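Local coordinates for uncharacterized protein (Mycobacterium tuberculosis, PDB 3DBO) that is the probable toxin of a VapBC toxin-antitoxin pair, a magnesium-dependent PIN-domain ribonuclease whose limited RNA cleavage is seen in complex with its antitoxin, at residues B[48-62]-B[74-88]. Residues are numbered along the deposited sequence; the frame is centred on the assembly and turned at random.
Sequences VATTVVTLAELRVGV and RLATLESVADMETLP. With NA (sodium ion), chain C; NA (sodium ion), chain F.
Ala49 lays its CB against Glu85, 3.8 Å from that residue's CB. Thr50 then joins the two strands in parallel pairing. Thr50 N donates to Glu85 O at 2.9 Å, and Thr50 O accepts from Leu87 N at 2.8 Å. Thr50 CG2 touches Met84 SD at 3.7 Å, the methyl reaching the sulfur with the two side chains roughly perpendicular. The same methyl lies beside Thr86 CG2. A chi1 of -170° swings Thr50 OG1 opposite its own N, toward Leu25 O of the neighbouring strand, to which it hydrogen-bonds. Thr51 is the N-cap of helix 52-64: its OG1 accepts a weak bond from Val53 N and also binds a sodium ion together with Thr54 OG1 and Leu25 O. Val52 N completes the strand pairing by donating to Leu87 O. This is a right-handed beta-alpha-beta crossover at one edge of the parallel PIN-domain sheet, with two antiparallel helices, 52-64 and 68-79, as the connection. Leu55 CD1 meets Leu78 CD1 at 3.7 Å. Leu78 is a knob in the hole formed by Leu55, Leu58, Arg59 and Val62. Leu58 CD2 packs on Thr77 CG2 at 3.8 Å, and a water bridges Leu58 O to Arg74 O. Gly61 O accepts a straight bond from Arg74 NH1 (3.0 Å, 171°), lying in the guanidinium plane. An acidic side chain of another protein's chain also pairs with this arginine. Val62 CG2 rests over the helix backbone, 3.5 Å from Arg74 O.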
# COMPACT_ATOMS: atom_id res chain seq x y z
N VAL B 48 -8.64 -2.10 8.90
CA VAL B 48 -7.75 -1.76 7.76
C VAL B 48 -8.50 -1.64 6.42
O VAL B 48 -9.51 -2.31 6.19
CB VAL B 48 -6.56 -2.74 7.61
CG1 VAL B 48 -5.61 -2.64 8.80
CG2 VAL B 48 -7.03 -4.20 7.40
N ALA B 49 -8.00 -0.74 5.57
CA ALA B 49 -8.43 -0.64 4.16
C ALA B 49 -7.17 -0.63 3.29
O ALA B 49 -6.05 -0.58 3.81
CB ALA B 49 -9.25 0.64 3.94
N THR B 50 -7.33 -0.70 1.97
CA THR B 50 -6.19 -0.41 1.12
C THR B 50 -6.63 0.64 0.09
O THR B 50 -7.69 1.28 0.27
CB THR B 50 -5.59 -1.70 0.51
OG1 THR B 50 -4.35 -1.41 -0.14
CG2 THR B 50 -6.58 -2.40 -0.48
N THR B 51 -5.84 0.83 -0.96
CA THR B 51 -6.23 1.81 -1.97
C THR B 51 -6.27 1.16 -3.34
O THR B 51 -5.81 0.02 -3.54
CB THR B 51 -5.25 3.03 -2.03
OG1 THR B 51 -4.04 2.61 -2.68
CG2 THR B 51 -4.91 3.61 -0.62
N VAL B 52 -6.78 1.92 -4.30
CA VAL B 52 -6.84 1.47 -5.69
C VAL B 52 -5.45 1.26 -6.29
O VAL B 52 -5.31 0.48 -7.24
CB VAL B 52 -7.64 2.49 -6.57
CG1 VAL B 52 -9.14 2.37 -6.23
CG2 VAL B 52 -7.13 3.93 -6.38
N VAL B 53 -4.45 1.95 -5.74
CA VAL B 53 -3.08 1.80 -6.25
C VAL B 53 -2.61 0.36 -5.98
O VAL B 53 -1.98 -0.26 -6.84
CB VAL B 53 -2.11 2.83 -5.60
CG1 VAL B 53 -0.69 2.59 -6.03
CG2 VAL B 53 -2.60 4.29 -5.96
N THR B 54 -2.89 -0.13 -4.78
CA THR B 54 -2.51 -1.51 -4.43
C THR B 54 -3.34 -2.51 -5.23
O THR B 54 -2.78 -3.51 -5.69
CB THR B 54 -2.63 -1.77 -2.92
OG1 THR B 54 -1.64 -0.99 -2.24
CG2 THR B 54 -2.42 -3.28 -2.59
N LEU B 55 -4.63 -2.24 -5.43
CA LEU B 55 -5.45 -3.10 -6.32
C LEU B 55 -4.76 -3.23 -7.69
O LEU B 55 -4.58 -4.32 -8.22
CB LEU B 55 -6.89 -2.53 -6.46
CG LEU B 55 -7.84 -3.33 -7.36
CD1 LEU B 55 -7.95 -4.78 -6.93
CD2 LEU B 55 -9.25 -2.68 -7.46
N ALA B 56 -4.33 -2.09 -8.25
CA ALA B 56 -3.64 -2.07 -9.53
C ALA B 56 -2.32 -2.85 -9.51
O ALA B 56 -2.01 -3.62 -10.42
CB ALA B 56 -3.36 -0.61 -9.93
N GLU B 57 -1.54 -2.64 -8.46
CA GLU B 57 -0.23 -3.25 -8.37
C GLU B 57 -0.29 -4.77 -8.19
O GLU B 57 0.47 -5.49 -8.83
CB GLU B 57 0.59 -2.56 -7.28
CG GLU B 57 1.04 -1.17 -7.78
CD GLU B 57 1.94 -0.43 -6.80
OE1 GLU B 57 1.92 -0.74 -5.59
OE2 GLU B 57 2.66 0.50 -7.26
N LEU B 58 -1.22 -5.23 -7.36
CA LEU B 58 -1.45 -6.68 -7.19
C LEU B 58 -1.96 -7.31 -8.49
O LEU B 58 -1.57 -8.42 -8.84
CB LEU B 58 -2.41 -6.94 -6.02
CG LEU B 58 -1.89 -6.51 -4.63
CD1 LEU B 58 -2.96 -6.81 -3.61
CD2 LEU B 58 -0.56 -7.22 -4.31
N ARG B 59 -2.78 -6.57 -9.23
CA ARG B 59 -3.30 -7.07 -10.50
C ARG B 59 -2.20 -7.17 -11.54
O ARG B 59 -2.10 -8.16 -12.25
CB ARG B 59 -4.48 -6.23 -10.98
CG ARG B 59 -5.32 -6.89 -12.06
CD ARG B 59 -6.50 -5.98 -12.44
NE ARG B 59 -7.49 -6.75 -13.19
CZ ARG B 59 -7.51 -6.86 -14.52
NH1 ARG B 59 -6.61 -6.21 -15.27
NH2 ARG B 59 -8.44 -7.60 -15.11
N VAL B 60 -1.34 -6.16 -11.65
CA VAL B 60 -0.22 -6.25 -12.56
C VAL B 60 0.69 -7.42 -12.17
O VAL B 60 1.22 -8.14 -13.05
CB VAL B 60 0.70 -5.00 -12.46
CG1 VAL B 60 2.05 -5.26 -13.14
CG2 VAL B 60 0.03 -3.80 -13.05
N GLY B 61 0.84 -7.66 -10.86
CA GLY B 61 1.56 -8.85 -10.36
C GLY B 61 1.05 -10.16 -10.97
O GLY B 61 1.85 -11.01 -11.40
N VAL B 62 -0.27 -10.32 -10.97
CA VAL B 62 -0.90 -11.54 -11.54
C VAL B 62 -0.56 -11.64 -13.02
O VAL B 62 -0.15 -12.70 -13.50
CB VAL B 62 -2.45 -11.55 -11.33
CG1 VAL B 62 -3.11 -12.70 -12.09
CG2 VAL B 62 -2.81 -11.62 -9.83
N ARG B 74 0.04 -15.15 -6.58
CA ARG B 74 -0.25 -13.72 -6.75
C ARG B 74 -1.75 -13.53 -6.94
O ARG B 74 -2.32 -12.53 -6.49
CB ARG B 74 0.54 -13.14 -7.91
CG ARG B 74 2.04 -12.97 -7.58
CD ARG B 74 2.77 -12.31 -8.70
NE ARG B 74 4.22 -12.31 -8.49
CZ ARG B 74 5.11 -11.84 -9.35
NH1 ARG B 74 4.71 -11.33 -10.51
NH2 ARG B 74 6.40 -11.89 -9.06
N LEU B 75 -2.38 -14.49 -7.58
CA LEU B 75 -3.83 -14.44 -7.75
C LEU B 75 -4.54 -14.53 -6.38
O LEU B 75 -5.47 -13.76 -6.11
CB LEU B 75 -4.31 -15.50 -8.76
CG LEU B 75 -5.81 -15.41 -9.08
CD1 LEU B 75 -6.23 -14.02 -9.64
CD2 LEU B 75 -6.20 -16.54 -10.02
N ALA B 76 -4.09 -15.44 -5.51
CA ALA B 76 -4.55 -15.44 -4.11
C ALA B 76 -4.34 -14.08 -3.39
O ALA B 76 -5.19 -13.62 -2.63
CB ALA B 76 -3.86 -16.58 -3.31
N THR B 77 -3.20 -13.45 -3.63
CA THR B 77 -2.94 -12.13 -3.01
C THR B 77 -3.98 -11.10 -3.50
O THR B 77 -4.57 -10.35 -2.71
CB THR B 77 -1.51 -11.64 -3.34
OG1 THR B 77 -0.58 -12.72 -3.12
CG2 THR B 77 -1.13 -10.45 -2.46
N LEU B 78 -4.21 -11.07 -4.81
CA LEU B 78 -5.22 -10.18 -5.40
C LEU B 78 -6.61 -10.43 -4.81
O LEU B 78 -7.34 -9.49 -4.46
CB LEU B 78 -5.25 -10.30 -6.94
CG LEU B 78 -6.31 -9.45 -7.66
CD1 LEU B 78 -6.07 -7.95 -7.41
CD2 LEU B 78 -6.36 -9.75 -9.16
N GLU B 79 -6.96 -11.71 -4.66
CA GLU B 79 -8.24 -12.09 -4.13
C GLU B 79 -8.40 -11.68 -2.67
O GLU B 79 -9.52 -11.44 -2.23
CB GLU B 79 -8.49 -13.61 -4.31
CG GLU B 79 -8.85 -13.97 -5.77
CD GLU B 79 -8.56 -15.44 -6.13
OE1 GLU B 79 -7.76 -16.09 -5.42
OE2 GLU B 79 -9.12 -15.92 -7.15
N SER B 80 -7.30 -11.59 -1.92
CA SER B 80 -7.36 -11.24 -0.49
C SER B 80 -7.94 -9.83 -0.24
O SER B 80 -8.38 -9.54 0.87
CB SER B 80 -6.00 -11.42 0.21
OG SER B 80 -5.12 -10.34 -0.02
N VAL B 81 -7.94 -8.99 -1.26
CA VAL B 81 -8.55 -7.66 -1.10
C VAL B 81 -9.99 -7.56 -1.59
O VAL B 81 -10.55 -6.47 -1.57
CB VAL B 81 -7.69 -6.55 -1.70
CG1 VAL B 81 -6.35 -6.54 -1.02
CG2 VAL B 81 -7.50 -6.72 -3.19
N ALA B 82 -10.58 -8.68 -1.98
CA ALA B 82 -11.90 -8.64 -2.63
C ALA B 82 -13.00 -8.05 -1.76
O ALA B 82 -13.89 -7.36 -2.27
CB ALA B 82 -12.29 -10.02 -3.19
N ASP B 83 -12.94 -8.30 -0.45
CA ASP B 83 -13.95 -7.84 0.49
C ASP B 83 -13.55 -6.53 1.16
O ASP B 83 -14.37 -5.91 1.86
CB ASP B 83 -14.18 -8.88 1.60
CG ASP B 83 -14.56 -10.25 1.08
OD1 ASP B 83 -14.86 -10.38 -0.13
OD2 ASP B 83 -14.56 -11.20 1.90
N MET B 84 -12.29 -6.13 0.97
CA MET B 84 -11.69 -5.01 1.71
C MET B 84 -11.99 -3.69 1.00
O MET B 84 -11.94 -3.61 -0.22
CB MET B 84 -10.17 -5.25 1.82
CG MET B 84 -9.37 -4.18 2.57
SD MET B 84 -7.57 -4.37 2.55
CE MET B 84 -7.38 -6.01 3.28
N GLU B 85 -12.30 -2.65 1.78
CA GLU B 85 -12.43 -1.29 1.26
C GLU B 85 -11.18 -0.94 0.45
O GLU B 85 -10.04 -1.07 0.94
CB GLU B 85 -12.60 -0.29 2.42
CG GLU B 85 -12.74 1.17 2.02
CD GLU B 85 -14.01 1.46 1.23
OE1 GLU B 85 -15.10 1.00 1.67
OE2 GLU B 85 -13.92 2.14 0.19
N THR B 86 -11.39 -0.55 -0.81
CA THR B 86 -10.33 -0.02 -1.66
C THR B 86 -10.60 1.47 -1.90
O THR B 86 -11.50 1.85 -2.67
CB THR B 86 -10.21 -0.79 -3.00
OG1 THR B 86 -11.49 -0.79 -3.64
CG2 THR B 86 -9.76 -2.25 -2.76
N LEU B 87 -9.80 2.32 -1.26
CA LEU B 87 -10.07 3.75 -1.22
C LEU B 87 -9.63 4.35 -2.55
O LEU B 87 -8.57 4.02 -3.04
CB LEU B 87 -9.27 4.41 -0.08
CG LEU B 87 -9.63 3.93 1.35
CD1 LEU B 87 -8.62 4.51 2.32
CD2 LEU B 87 -11.06 4.34 1.69
N PRO B 88 -10.48 5.21 -3.14
CA PRO B 88 -10.12 5.77 -4.46
C PRO B 88 -9.16 6.95 -4.37
O PRO B 88 -8.98 7.53 -3.31
CB PRO B 88 -11.46 6.25 -4.99
CG PRO B 88 -12.19 6.71 -3.74
CD PRO B 88 -11.79 5.70 -2.67
NA NA C . -2.56 1.10 -1.02
NA NA F . 1.01 -14.21 -15.54
O HOH W 1 -0.69 -10.12 -6.67